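Local coordinates for protein putative carboxylesterase (Lactobacillus plantarum WCFS1, PDB 3BJR) that probably hydrolyses carboxylic ester bonds, using an alpha/beta-hydrolase fold, at residues 59-64 against 86-91; 141-146 against 199-204; 167-172 against 211-216; 52-57 against 124-129; 25-30 against 106-111. All blocks are in the same frame, centred on the assembly; numbering follows the deposited sequence.

Contact 4 lies nearest the middle of the chain, pairing strands 50-56 and 125-131 of the eight-stranded sheet. Contact 1 touches it, its centre about 17 Å away, where strand 82-87 flanks strand 50-56. Helix 100-114 joins contact 5 to contact 4 (centres about 13 Å apart), with Val109 packed on Ile54. Contacts 3 and 5 lie on opposite sides of the chain centre. Contact 2 holds the helix that follows strand 125-131. Between strand and helix, Gly130, Ser132 and Gly134 fit a nucleophile elbow; Tyr88 of contact 1 and Val56 of contact 4 touch it, while Leu167 of contact 3 lies near. A glycerol, probably from crystallisation, hydrogen-bonds to His63 ND1 and Ile64 O of contact 1.

Contact 1. Residues 59-64 against 86-91; sequences GSYTHI and LEYTLL
Tyr88 OH, Tyr61 N and His63 O share one water: it donates a hydrogen bond to Tyr88 OH (2.9 Å from the water to that oxygen) and another to His63 O, and accepts from Tyr61 N. The hydroxyl has a second partner in Pro57 O. Directly across the segments, Leu91 N gives an almost perfectly straight bond to Tyr61 O (2.9 Å, 179° at the hydrogen). Ile64 pushes its CD1 methyl over the centre of the Tyr88 ring, 3.5 Å from the ring centroid, a CH-pi contact. Its CG1 branch lies beside the backbone N (chi1 -68°), which sends CD1 to the ring while CG2 meets Glu87 CG. The Tyr61 and Tyr88 rings meet rim to rim, Tyr61 CD1 3.8 Å from Tyr88 CE1, their planes 57° apart. Leu91 CD1 packs on Tyr61 CB at 3.7 Å, and Leu90 CD1 on His63 CA. A phenylalanine in place of Tyr88 would keep the ring but would probably leave Pro57 O without its donor and the water without one of its three partners. One straight backbone bond, a bridging water and a methyl over a ring thus hold a loop that in related hydrolases often contributes to the oxyanion hole.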
# COMPACT_ATOMS: atom_id res chain seq x y z
N GLY A 59 -17.27 -10.92 10.99
CA GLY A 59 -18.56 -11.38 11.47
C GLY A 59 -19.48 -10.32 12.04
O GLY A 59 -20.55 -10.67 12.55
N SER A 60 -19.07 -9.05 11.97
CA SER A 60 -19.90 -7.90 12.42
C SER A 60 -20.30 -7.95 13.88
O SER A 60 -21.22 -7.25 14.28
CB SER A 60 -21.18 -7.75 11.56
OG SER A 60 -20.78 -7.59 10.23
N TYR A 61 -19.60 -8.78 14.66
CA TYR A 61 -19.89 -9.01 16.09
C TYR A 61 -21.21 -9.72 16.29
O TYR A 61 -21.69 -9.76 17.41
CB TYR A 61 -19.82 -7.73 16.96
CG TYR A 61 -18.51 -6.99 16.79
CD1 TYR A 61 -17.33 -7.49 17.33
CD2 TYR A 61 -18.46 -5.82 16.04
CE1 TYR A 61 -16.10 -6.82 17.10
CE2 TYR A 61 -17.27 -5.16 15.85
CZ TYR A 61 -16.10 -5.66 16.39
OH TYR A 61 -14.94 -4.97 16.15
N THR A 62 -21.77 -10.32 15.23
CA THR A 62 -23.04 -11.06 15.35
C THR A 62 -22.85 -12.59 15.35
O THR A 62 -23.66 -13.34 15.88
CB THR A 62 -24.03 -10.67 14.22
OG1 THR A 62 -23.45 -10.98 12.95
CG2 THR A 62 -24.37 -9.18 14.27
N HIS A 63 -21.74 -13.03 14.75
CA HIS A 63 -21.43 -14.44 14.59
C HIS A 63 -19.94 -14.51 14.26
O HIS A 63 -19.32 -13.48 13.99
CB HIS A 63 -22.26 -15.03 13.42
CG HIS A 63 -21.77 -14.60 12.06
ND1 HIS A 63 -21.24 -15.49 11.14
CD2 HIS A 63 -21.70 -13.38 11.49
CE1 HIS A 63 -20.84 -14.82 10.08
NE2 HIS A 63 -21.09 -13.54 10.27
N ILE A 64 -19.36 -15.70 14.32
CA ILE A 64 -17.98 -15.90 13.84
C ILE A 64 -18.13 -16.79 12.60
O ILE A 64 -18.75 -17.85 12.69
CB ILE A 64 -17.05 -16.51 14.92
CG1 ILE A 64 -16.79 -15.52 16.09
CG2 ILE A 64 -15.70 -16.91 14.33
CD1 ILE A 64 -15.84 -14.35 15.75
N LEU A 86 -9.60 -17.25 16.73
CA LEU A 86 -10.32 -16.82 17.92
C LEU A 86 -11.79 -16.56 17.65
O LEU A 86 -12.11 -15.71 16.86
CB LEU A 86 -9.67 -15.51 18.46
CG LEU A 86 -10.29 -14.89 19.73
CD1 LEU A 86 -10.18 -15.82 20.95
CD2 LEU A 86 -9.66 -13.55 19.96
N GLU A 87 -12.66 -17.32 18.32
CA GLU A 87 -14.07 -17.03 18.35
C GLU A 87 -14.26 -16.11 19.58
O GLU A 87 -14.31 -16.56 20.70
CB GLU A 87 -14.90 -18.30 18.48
CG GLU A 87 -14.78 -19.22 17.29
CD GLU A 87 -15.64 -20.45 17.44
OE1 GLU A 87 -16.87 -20.28 17.39
OE2 GLU A 87 -15.11 -21.57 17.60
N TYR A 88 -14.27 -14.81 19.33
CA TYR A 88 -14.41 -13.80 20.37
C TYR A 88 -15.85 -13.51 20.78
O TYR A 88 -16.80 -13.99 20.16
CB TYR A 88 -13.71 -12.51 19.93
CG TYR A 88 -14.05 -11.99 18.53
CD1 TYR A 88 -15.21 -11.25 18.28
CD2 TYR A 88 -13.20 -12.22 17.46
CE1 TYR A 88 -15.50 -10.77 17.01
CE2 TYR A 88 -13.50 -11.75 16.18
CZ TYR A 88 -14.65 -11.04 15.96
OH TYR A 88 -14.94 -10.57 14.71
N THR A 89 -15.99 -12.75 21.86
CA THR A 89 -17.30 -12.35 22.40
C THR A 89 -18.11 -11.59 21.36
O THR A 89 -17.59 -10.70 20.68
CB THR A 89 -17.14 -11.46 23.66
OG1 THR A 89 -16.30 -12.16 24.57
CG2 THR A 89 -18.49 -11.16 24.33
N LEU A 90 -19.38 -11.97 21.26
CA LEU A 90 -20.29 -11.38 20.30
C LEU A 90 -21.34 -10.54 21.02
O LEU A 90 -21.44 -10.56 22.24
CB LEU A 90 -20.96 -12.51 19.46
CG LEU A 90 -20.03 -13.49 18.73
CD1 LEU A 90 -20.82 -14.68 18.17
CD2 LEU A 90 -19.27 -12.80 17.70
N LEU A 91 -22.13 -9.79 20.25
CA LEU A 91 -23.21 -8.96 20.80
C LEU A 91 -24.24 -9.78 21.53
O LEU A 91 -24.81 -9.32 22.52
CB LEU A 91 -23.88 -8.15 19.70
CG LEU A 91 -23.02 -6.98 19.21
CD1 LEU A 91 -23.28 -6.60 17.73
CD2 LEU A 91 -23.20 -5.81 20.17
O HOH W 1 -17.80 -11.07 14.60

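Contact 2. Residues 141-146 against 199-204; sequences YNDYWA and QHVNSD
Tyr144 and His200 meet obliquely, the phenol oxygen standing over one face of the imidazole with Tyr144 OH 3.2 Å from His200 CG. The two ring planes are 35° apart, and the histidine, whose ND1 bonds to Ala196 O, is poorly ordered. Beside it, Asp143 turns its carboxylate past the loop backbone. Asp143 OD1 takes a bond from Asn205 ND2, and Val201 CG2 lies near the same oxygen. Asp143 O lies almost in the amide plane of Asn202: Asn202 ND2 meets a lone pair of Asp143 O in the carbonyl plane, 2.8 Å away. The position of CG between backbone N and carbonyl carbon (chi1 57°) lets the other amide atom turn back, so that Asn202 OD1 accepts from Asp204 N at 2.7 Å, an Asx turn. Trp145 presents the edge of its indole to the loop. Trp145 NE1 bonds to Asp204 O at 2.8 Å, the oxygen close to the ring plane but the donor standing above the carbonyl plane. The Asp204 carboxylate crosses the indole, their planes 63° apart, and Asp204 OD2 lies 3.7 Å from Ala146 CB. The bonds from Asn202 ND2 and Trp145 NE1 join helix 133-153, which follows the probable nucleophile elbow of this alpha/beta-hydrolase fold, to a loop shaped by an Asx turn and leading into strand 208-213.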
# COMPACT_ATOMS: atom_id res chain seq x y z
N TYR A 141 -5.69 -3.81 19.80
CA TYR A 141 -4.81 -4.64 20.60
C TYR A 141 -3.35 -4.10 20.52
O TYR A 141 -2.65 -4.01 21.53
CB TYR A 141 -4.88 -6.12 20.15
CG TYR A 141 -4.19 -7.00 21.12
CD1 TYR A 141 -4.81 -7.36 22.33
CD2 TYR A 141 -2.89 -7.45 20.89
CE1 TYR A 141 -4.15 -8.16 23.27
CE2 TYR A 141 -2.23 -8.22 21.83
CZ TYR A 141 -2.86 -8.56 23.01
OH TYR A 141 -2.21 -9.34 23.91
N ASN A 142 -2.93 -3.69 19.32
CA ASN A 142 -1.59 -3.20 19.13
C ASN A 142 -1.35 -1.92 19.91
O ASN A 142 -0.23 -1.62 20.29
CB ASN A 142 -1.32 -2.94 17.64
CG ASN A 142 0.16 -2.94 17.31
OD1 ASN A 142 0.95 -3.41 18.11
ND2 ASN A 142 0.53 -2.44 16.14
N ASP A 143 -2.43 -1.17 20.13
CA ASP A 143 -2.40 0.08 20.88
C ASP A 143 -2.44 -0.06 22.39
O ASP A 143 -1.88 0.76 23.10
CB ASP A 143 -3.63 0.93 20.56
CG ASP A 143 -3.63 1.59 19.16
OD1 ASP A 143 -2.78 1.33 18.25
OD2 ASP A 143 -4.58 2.40 18.99
N TYR A 144 -3.14 -1.08 22.88
CA TYR A 144 -3.43 -1.21 24.29
C TYR A 144 -2.92 -2.46 25.03
O TYR A 144 -3.21 -2.63 26.21
CB TYR A 144 -4.95 -1.20 24.46
CG TYR A 144 -5.63 0.11 24.14
CD1 TYR A 144 -5.30 1.27 24.82
CD2 TYR A 144 -6.66 0.17 23.22
CE1 TYR A 144 -5.93 2.48 24.54
CE2 TYR A 144 -7.30 1.37 22.94
CZ TYR A 144 -6.94 2.51 23.59
OH TYR A 144 -7.58 3.70 23.33
N TRP A 145 -2.19 -3.33 24.34
CA TRP A 145 -1.69 -4.54 24.99
C TRP A 145 -0.90 -4.32 26.28
O TRP A 145 -1.13 -5.03 27.23
CB TRP A 145 -0.84 -5.38 24.03
CG TRP A 145 0.43 -4.77 23.57
CD1 TRP A 145 0.59 -3.97 22.49
CD2 TRP A 145 1.73 -4.93 24.15
NE1 TRP A 145 1.90 -3.59 22.38
CE2 TRP A 145 2.62 -4.20 23.36
CE3 TRP A 145 2.23 -5.64 25.24
CZ2 TRP A 145 3.98 -4.15 23.63
CZ3 TRP A 145 3.57 -5.57 25.51
CH2 TRP A 145 4.43 -4.83 24.72
N ALA A 146 0.01 -3.33 26.28
CA ALA A 146 0.90 -3.04 27.42
C ALA A 146 0.26 -2.22 28.49
O ALA A 146 0.77 -2.16 29.59
CB ALA A 146 2.17 -2.33 26.94
N GLN A 199 -5.78 7.18 16.81
CA GLN A 199 -5.59 8.25 17.82
C GLN A 199 -4.76 7.79 19.04
O GLN A 199 -4.28 8.63 19.82
CB GLN A 199 -6.95 8.78 18.29
CG GLN A 199 -7.77 9.45 17.19
CD GLN A 199 -9.17 9.87 17.66
OE1 GLN A 199 -9.60 9.56 18.78
NE2 GLN A 199 -9.88 10.56 16.79
N HIS A 200 -4.59 6.47 19.19
CA HIS A 200 -3.91 5.86 20.35
C HIS A 200 -2.70 4.98 20.00
O HIS A 200 -2.36 4.02 20.74
CB HIS A 200 -4.95 5.11 21.21
CG HIS A 200 -6.11 5.98 21.60
ND1 HIS A 200 -7.31 5.98 20.91
CD2 HIS A 200 -6.23 6.91 22.58
CE1 HIS A 200 -8.13 6.86 21.46
NE2 HIS A 200 -7.50 7.43 22.48
N VAL A 201 -2.07 5.32 18.87
CA VAL A 201 -0.82 4.73 18.44
C VAL A 201 0.25 5.34 19.34
O VAL A 201 0.34 6.57 19.47
CB VAL A 201 -0.54 5.01 16.96
CG1 VAL A 201 0.94 4.68 16.62
CG2 VAL A 201 -1.52 4.21 16.12
N ASN A 202 1.04 4.47 19.97
CA ASN A 202 2.06 4.86 20.94
C ASN A 202 3.30 4.07 20.64
O ASN A 202 3.30 3.26 19.72
CB ASN A 202 1.56 4.56 22.34
CG ASN A 202 1.17 3.10 22.52
OD1 ASN A 202 2.02 2.22 22.41
ND2 ASN A 202 -0.10 2.84 22.80
N SER A 203 4.35 4.25 21.43
CA SER A 203 5.65 3.61 21.18
C SER A 203 5.63 2.11 21.42
O SER A 203 6.55 1.41 20.98
CB SER A 203 6.77 4.28 22.02
OG SER A 203 6.57 4.11 23.42
N ASP A 204 4.60 1.62 22.12
CA ASP A 204 4.44 0.18 22.34
C ASP A 204 3.76 -0.53 21.16
O ASP A 204 3.67 -1.79 21.15
CB ASP A 204 3.67 -0.11 23.64
CG ASP A 204 4.39 0.36 24.89
OD1 ASP A 204 5.63 0.19 24.95
OD2 ASP A 204 3.66 0.88 25.78

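Contact 3. Residues 167-172 against 211-216; sequences LGYPVI and WTTADD
Strands 165-168 and 208-213 run parallel, bridged at Gly168 and Trp211, where Trp211 N bonds to Leu167 O (3.0 Å) and Tyr169 N returns to Trp211 O (2.9 Å). The indole of Trp211 lies flat over Gly168, whose CA sits 3.5 Å from the centroid of the six-membered ring, a CH-pi contact 5° off the ring normal. With the indole in this position a CB on Gly168 would clash with Trp211 CH2. Trp211 then turns an edge to the face of Tyr169, an edge-to-face pair with planes 72° apart and Trp211 NE1 3.2 Å from Tyr169 CZ. These strands belong to the central sheet of an alpha/beta hydrolase, and Asp216 and His248, beyond the ends of strands 208-213 and 238-243, occupy positions where such enzymes commonly carry the acid and the histidine of the triad. Replacing Trp211 by an alanine is likely to open a gap over Gly168 CA and beside Tyr169, setting that ring freer to turn, although Tyr169 OH also bonds to His245 ND1. Thr212 OG1 points opposite the backbone N (chi1 -164°) and lies 2.6 Å from a water, which donates to Pro170 O at 2.8 Å.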
# COMPACT_ATOMS: atom_id res chain seq x y z
N LEU A 167 -3.27 -6.77 9.58
CA LEU A 167 -4.66 -6.27 9.41
C LEU A 167 -5.04 -6.47 7.94
O LEU A 167 -4.34 -5.97 7.08
CB LEU A 167 -4.76 -4.77 9.75
CG LEU A 167 -4.18 -4.26 11.09
CD1 LEU A 167 -4.35 -2.72 11.15
CD2 LEU A 167 -4.85 -4.93 12.24
N GLY A 168 -6.11 -7.23 7.69
CA GLY A 168 -6.65 -7.52 6.34
C GLY A 168 -8.09 -7.04 6.23
O GLY A 168 -8.96 -7.48 6.99
N TYR A 169 -8.33 -6.13 5.29
CA TYR A 169 -9.63 -5.50 5.09
C TYR A 169 -10.26 -5.02 6.39
O TYR A 169 -11.39 -5.35 6.68
CB TYR A 169 -10.58 -6.42 4.32
CG TYR A 169 -9.92 -6.99 3.10
CD1 TYR A 169 -9.65 -6.20 2.02
CD2 TYR A 169 -9.50 -8.32 3.05
CE1 TYR A 169 -8.99 -6.70 0.91
CE2 TYR A 169 -8.86 -8.84 1.93
CZ TYR A 169 -8.59 -8.02 0.86
OH TYR A 169 -7.95 -8.50 -0.28
N PRO A 170 -9.53 -4.21 7.16
CA PRO A 170 -10.10 -3.80 8.43
C PRO A 170 -11.37 -2.98 8.25
O PRO A 170 -11.43 -2.15 7.38
CB PRO A 170 -9.00 -2.96 9.08
CG PRO A 170 -7.89 -2.85 8.10
CD PRO A 170 -8.20 -3.62 6.90
N VAL A 171 -12.34 -3.20 9.13
CA VAL A 171 -13.63 -2.52 9.14
C VAL A 171 -13.92 -2.06 10.56
O VAL A 171 -13.87 -2.83 11.47
CB VAL A 171 -14.79 -3.47 8.63
CG1 VAL A 171 -16.19 -2.91 8.99
CG2 VAL A 171 -14.63 -3.75 7.14
N ILE A 172 -14.21 -0.78 10.73
CA ILE A 172 -14.62 -0.22 12.02
C ILE A 172 -16.13 -0.21 12.18
O ILE A 172 -16.82 0.28 11.35
CB ILE A 172 -14.13 1.21 12.15
CG1 ILE A 172 -12.60 1.23 12.08
CG2 ILE A 172 -14.67 1.83 13.45
CD1 ILE A 172 -12.09 2.61 12.10
N TRP A 211 -3.28 -4.59 4.69
CA TRP A 211 -3.79 -4.55 3.33
C TRP A 211 -5.30 -4.39 3.37
O TRP A 211 -5.98 -4.85 4.30
CB TRP A 211 -3.36 -5.72 2.46
CG TRP A 211 -4.18 -6.93 2.50
CD1 TRP A 211 -5.09 -7.32 1.56
CD2 TRP A 211 -4.14 -7.96 3.48
NE1 TRP A 211 -5.65 -8.52 1.93
CE2 TRP A 211 -5.06 -8.95 3.08
CE3 TRP A 211 -3.40 -8.15 4.63
CZ2 TRP A 211 -5.29 -10.09 3.83
CZ3 TRP A 211 -3.61 -9.29 5.37
CH2 TRP A 211 -4.55 -10.25 4.97
N THR A 212 -5.81 -3.65 2.39
CA THR A 212 -7.26 -3.46 2.27
C THR A 212 -7.60 -3.16 0.81
O THR A 212 -6.72 -3.26 -0.10
CB THR A 212 -7.82 -2.39 3.28
OG1 THR A 212 -9.25 -2.50 3.38
CG2 THR A 212 -7.45 -1.04 2.88
N THR A 213 -8.87 -2.86 0.58
CA THR A 213 -9.36 -2.53 -0.76
C THR A 213 -9.55 -1.01 -0.93
O THR A 213 -9.98 -0.30 0.02
CB THR A 213 -10.64 -3.32 -1.08
OG1 THR A 213 -11.03 -3.03 -2.43
CG2 THR A 213 -11.80 -3.01 -0.09
N ALA A 214 -9.19 -0.49 -2.11
CA ALA A 214 -9.28 0.93 -2.41
C ALA A 214 -10.66 1.35 -2.95
O ALA A 214 -11.06 2.51 -2.78
CB ALA A 214 -8.21 1.32 -3.45
N ASP A 215 -11.40 0.40 -3.53
CA ASP A 215 -12.56 0.75 -4.34
C ASP A 215 -13.88 0.20 -3.85
O ASP A 215 -14.74 -0.16 -4.64
CB ASP A 215 -12.29 0.34 -5.81
CG ASP A 215 -12.14 -1.16 -6.00
OD1 ASP A 215 -11.55 -1.83 -5.13
OD2 ASP A 215 -12.62 -1.68 -7.04
N ASP A 216 -14.05 0.12 -2.54
CA ASP A 216 -15.35 -0.22 -1.99
C ASP A 216 -16.05 1.13 -1.84
O ASP A 216 -15.71 1.89 -0.94
CB ASP A 216 -15.26 -0.92 -0.65
CG ASP A 216 -16.64 -1.30 -0.09
OD1 ASP A 216 -17.65 -0.68 -0.51
OD2 ASP A 216 -16.72 -2.19 0.75
O HOH W 2 -10.25 -0.91 5.21

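Contact 4. Residues 52-57 against 124-129; sequences AIIIVP and QQITPA
Ile53 and Thr127 stand side by side on one face of the sheet, Ile53 CD1 3.8 Å from Thr127 CB. On the same face Ala129 CB fills the space between two isoleucines, 3.8 Å from Ile53 CG2 and 4.1 Å from Ile55 CD1. Ile53 keeps CG1 beside its backbone N (chi1 -68°), which carries CD1 across to Thr127 while CG2 is directed to Ala129. On the other face Ile54 CD1 meets Ile126 CG2 at 3.9 Å, the two side chains crossing at a slant. Beneath these side chains runs an unbroken parallel ladder of five backbone bonds, from Ala52 N to Gln125 O at one end to Val56 N to Ala129 O, at 2.7 Å, at the other. The strand axes pass 4.5 Å apart with a crossing angle of -20°. Pro128 lacks an N-H, but Pro128 CA makes a CA-H...O contact with Ile54 O (3.4 Å). Helix 66-77 packs on Ile53 and Ile55. Helix 100-114 covers Ala52, Ile54 and Ile126, and Pro128 rests on helix 133-153. Adjacent parallel strands between helical layers, with the second leading to a probable nucleophile elbow at Ser132, belong to the core of the alpha/beta-hydrolase fold.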
# COMPACT_ATOMS: atom_id res chain seq x y z
N ALA A 52 3.70 -18.40 15.28
CA ALA A 52 2.29 -18.72 15.46
C ALA A 52 1.44 -17.53 15.01
O ALA A 52 1.79 -16.37 15.26
CB ALA A 52 2.00 -19.09 16.90
N ILE A 53 0.34 -17.83 14.33
CA ILE A 53 -0.63 -16.83 13.89
C ILE A 53 -1.93 -17.04 14.67
O ILE A 53 -2.35 -18.17 14.85
CB ILE A 53 -0.96 -16.94 12.36
CG1 ILE A 53 0.25 -16.56 11.53
CG2 ILE A 53 -2.05 -15.91 11.97
CD1 ILE A 53 0.47 -15.00 11.47
N ILE A 54 -2.57 -15.96 15.12
CA ILE A 54 -3.91 -16.03 15.73
C ILE A 54 -4.84 -15.21 14.82
O ILE A 54 -4.75 -13.99 14.78
CB ILE A 54 -4.05 -15.41 17.17
CG1 ILE A 54 -2.99 -15.98 18.16
CG2 ILE A 54 -5.54 -15.58 17.67
CD1 ILE A 54 -2.77 -15.13 19.44
N ILE A 55 -5.69 -15.89 14.08
CA ILE A 55 -6.65 -15.27 13.16
C ILE A 55 -7.80 -14.69 13.98
O ILE A 55 -8.39 -15.40 14.79
CB ILE A 55 -7.22 -16.30 12.14
CG1 ILE A 55 -6.10 -16.96 11.32
CG2 ILE A 55 -8.39 -15.71 11.19
CD1 ILE A 55 -5.40 -16.07 10.33
N VAL A 56 -8.04 -13.38 13.85
CA VAL A 56 -9.18 -12.71 14.51
C VAL A 56 -10.14 -12.40 13.34
O VAL A 56 -9.91 -11.47 12.54
CB VAL A 56 -8.77 -11.48 15.31
CG1 VAL A 56 -9.98 -10.93 16.06
CG2 VAL A 56 -7.61 -11.84 16.27
N PRO A 57 -11.18 -13.24 13.17
CA PRO A 57 -12.02 -13.10 12.00
C PRO A 57 -13.04 -11.95 12.06
O PRO A 57 -13.05 -11.16 13.04
CB PRO A 57 -12.70 -14.47 11.92
CG PRO A 57 -12.79 -14.89 13.29
CD PRO A 57 -11.62 -14.37 14.01
N GLN A 124 8.41 -15.60 20.92
CA GLN A 124 8.72 -14.26 20.41
C GLN A 124 8.24 -14.04 18.99
O GLN A 124 8.59 -13.03 18.36
CB GLN A 124 10.22 -14.03 20.47
CG GLN A 124 10.66 -13.96 21.93
CD GLN A 124 12.14 -14.06 22.08
OE1 GLN A 124 12.90 -13.47 21.32
NE2 GLN A 124 12.57 -14.84 23.08
N GLN A 125 7.40 -14.94 18.49
CA GLN A 125 6.88 -14.80 17.14
C GLN A 125 5.39 -15.17 17.12
O GLN A 125 4.97 -16.04 16.36
CB GLN A 125 7.69 -15.64 16.15
CG GLN A 125 9.19 -15.41 16.17
CD GLN A 125 9.66 -14.06 15.68
OE1 GLN A 125 8.92 -13.29 15.09
NE2 GLN A 125 10.94 -13.78 15.92
N ILE A 126 4.62 -14.50 17.99
CA ILE A 126 3.18 -14.62 18.09
C ILE A 126 2.56 -13.37 17.44
O ILE A 126 2.78 -12.26 17.88
CB ILE A 126 2.70 -14.78 19.53
CG1 ILE A 126 3.22 -16.12 20.07
CG2 ILE A 126 1.14 -14.74 19.58
CD1 ILE A 126 3.27 -16.28 21.54
N THR A 127 1.79 -13.60 16.36
CA THR A 127 1.22 -12.56 15.52
C THR A 127 -0.28 -12.68 15.32
O THR A 127 -0.75 -13.60 14.65
CB THR A 127 1.83 -12.65 14.12
OG1 THR A 127 3.25 -12.59 14.23
CG2 THR A 127 1.30 -11.54 13.22
N PRO A 128 -1.06 -11.78 15.95
CA PRO A 128 -2.47 -11.67 15.64
C PRO A 128 -2.67 -11.12 14.22
O PRO A 128 -2.01 -10.16 13.86
CB PRO A 128 -2.97 -10.64 16.66
CG PRO A 128 -1.98 -10.65 17.75
CD PRO A 128 -0.67 -10.87 17.04
N ALA A 129 -3.59 -11.74 13.46
CA ALA A 129 -3.97 -11.38 12.11
C ALA A 129 -5.48 -11.15 12.10
O ALA A 129 -6.29 -12.09 12.20
CB ALA A 129 -3.57 -12.50 11.15

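Contact 5. Residues 25-30 against 106-111; sequences QKLTAT and GRAVNL
Leu27 lays its two methyls against Ala108 and Leu111 of helix 100-114: Leu27 CD2 meets Leu111 CD2 at 3.7 Å and Leu27 CD1 lies 4.2 Å from Ala108 CB. Leu111 CG swings opposite its backbone N (chi1 -174°), bringing Leu111 CD2 outward to Leu27 and also to Gln25 CG, 3.6 Å away, where the glutamine chain bends at chi2. Arg107 has two conformers; in one it extends from CG to NE past the turn. In that conformer Arg107 CD touches Thr30 CG2 at 3.6 Å, Ala29 O stands over one face of the guanidinium, and NH1 makes a salt bridge to Asp104. Asp104 OD1 also hydrogen-bonds to Thr30 OG1. Lys26 curls back over its own segment, Lys26 NZ bonding to Leu27 O (2.7 Å) and to Thr30 O (2.6 Å), which ties the ends of the turn together. The motif is a type II beta turn from Leu27 to Thr30, the link between antiparallel strands 21-26 and 33-38 at the sheet margin, packed on a helix of the alpha/beta-hydrolase fold.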
# COMPACT_ATOMS: atom_id res chain seq x y z
N GLN A 25 -9.88 -24.91 22.90
CA GLN A 25 -9.66 -24.46 24.25
C GLN A 25 -10.56 -23.25 24.55
O GLN A 25 -10.45 -22.24 23.86
CB GLN A 25 -8.21 -23.99 24.30
CG GLN A 25 -7.75 -23.50 25.61
CD GLN A 25 -7.35 -24.63 26.46
OE1 GLN A 25 -6.28 -25.21 26.25
NE2 GLN A 25 -8.21 -24.98 27.43
N LYS A 26 -11.43 -23.36 25.54
CA LYS A 26 -12.23 -22.22 25.98
C LYS A 26 -11.30 -21.36 26.83
O LYS A 26 -10.51 -21.85 27.57
CB LYS A 26 -13.46 -22.66 26.80
CG LYS A 26 -14.38 -21.49 27.24
CD LYS A 26 -15.28 -21.91 28.46
CE LYS A 26 -15.86 -20.70 29.26
NZ LYS A 26 -14.80 -19.78 29.86
N LEU A 27 -11.38 -20.05 26.68
CA LEU A 27 -10.51 -19.16 27.41
C LEU A 27 -11.17 -18.88 28.74
O LEU A 27 -12.37 -19.00 28.88
CB LEU A 27 -10.21 -17.90 26.58
CG LEU A 27 -9.45 -18.16 25.28
CD1 LEU A 27 -9.50 -16.97 24.34
CD2 LEU A 27 -7.99 -18.57 25.59
N THR A 28 -10.36 -18.54 29.73
CA THR A 28 -10.85 -18.31 31.07
C THR A 28 -11.53 -16.97 31.20
O THR A 28 -11.07 -16.00 30.61
CB THR A 28 -9.68 -18.39 32.07
OG1 THR A 28 -9.24 -19.75 32.14
CG2 THR A 28 -10.10 -17.93 33.50
N ALA A 29 -12.61 -16.94 31.98
CA ALA A 29 -13.40 -15.75 32.29
C ALA A 29 -13.99 -15.09 31.05
O ALA A 29 -14.14 -13.87 31.00
CB ALA A 29 -12.57 -14.74 33.11
N THR A 30 -14.34 -15.90 30.05
CA THR A 30 -14.90 -15.41 28.82
C THR A 30 -15.60 -16.56 28.09
O THR A 30 -15.34 -17.76 28.38
CB THR A 30 -13.80 -14.79 27.91
OG1 THR A 30 -14.41 -14.31 26.72
CG2 THR A 30 -12.66 -15.80 27.59
N GLY A 106 -6.12 -10.82 24.05
CA GLY A 106 -5.07 -10.85 25.07
C GLY A 106 -5.02 -12.20 25.80
O GLY A 106 -3.93 -12.76 26.04
N ARG A 107 -6.18 -12.71 26.14
CA ARG A 107 -6.27 -14.00 26.82
C ARG A 107 -5.66 -15.09 25.94
O ARG A 107 -4.97 -15.99 26.43
CB ARG A 107 -7.72 -14.32 27.15
CG ARG A 107 -8.39 -13.33 28.10
CD ARG A 107 -9.82 -13.73 28.40
NE ARG A 107 -10.46 -12.85 29.39
CZ ARG A 107 -11.35 -11.89 29.14
NH1 ARG A 107 -11.83 -11.66 27.92
NH2 ARG A 107 -11.84 -11.19 30.17
N ALA A 108 -5.90 -14.99 24.64
CA ALA A 108 -5.39 -15.93 23.65
C ALA A 108 -3.87 -15.85 23.51
O ALA A 108 -3.21 -16.88 23.48
CB ALA A 108 -6.12 -15.70 22.28
N VAL A 109 -3.32 -14.64 23.41
CA VAL A 109 -1.86 -14.42 23.30
C VAL A 109 -1.17 -14.95 24.57
O VAL A 109 -0.18 -15.65 24.50
CB VAL A 109 -1.51 -12.91 23.03
CG1 VAL A 109 0.04 -12.68 23.07
CG2 VAL A 109 -2.14 -12.45 21.72
N ASN A 110 -1.71 -14.62 25.72
CA ASN A 110 -1.17 -15.08 26.96
C ASN A 110 -1.14 -16.63 27.06
O ASN A 110 -0.19 -17.19 27.54
CB ASN A 110 -2.02 -14.52 28.11
CG ASN A 110 -1.45 -14.84 29.45
OD1 ASN A 110 -0.26 -14.75 29.67
ND2 ASN A 110 -2.32 -15.11 30.40
N LEU A 111 -2.19 -17.30 26.62
CA LEU A 111 -2.28 -18.76 26.65
C LEU A 111 -1.24 -19.32 25.73
O LEU A 111 -0.60 -20.30 26.07
CB LEU A 111 -3.65 -19.21 26.18
CG LEU A 111 -4.01 -20.70 26.26
CD1 LEU A 111 -4.25 -21.08 27.69
CD2 LEU A 111 -5.24 -20.97 25.42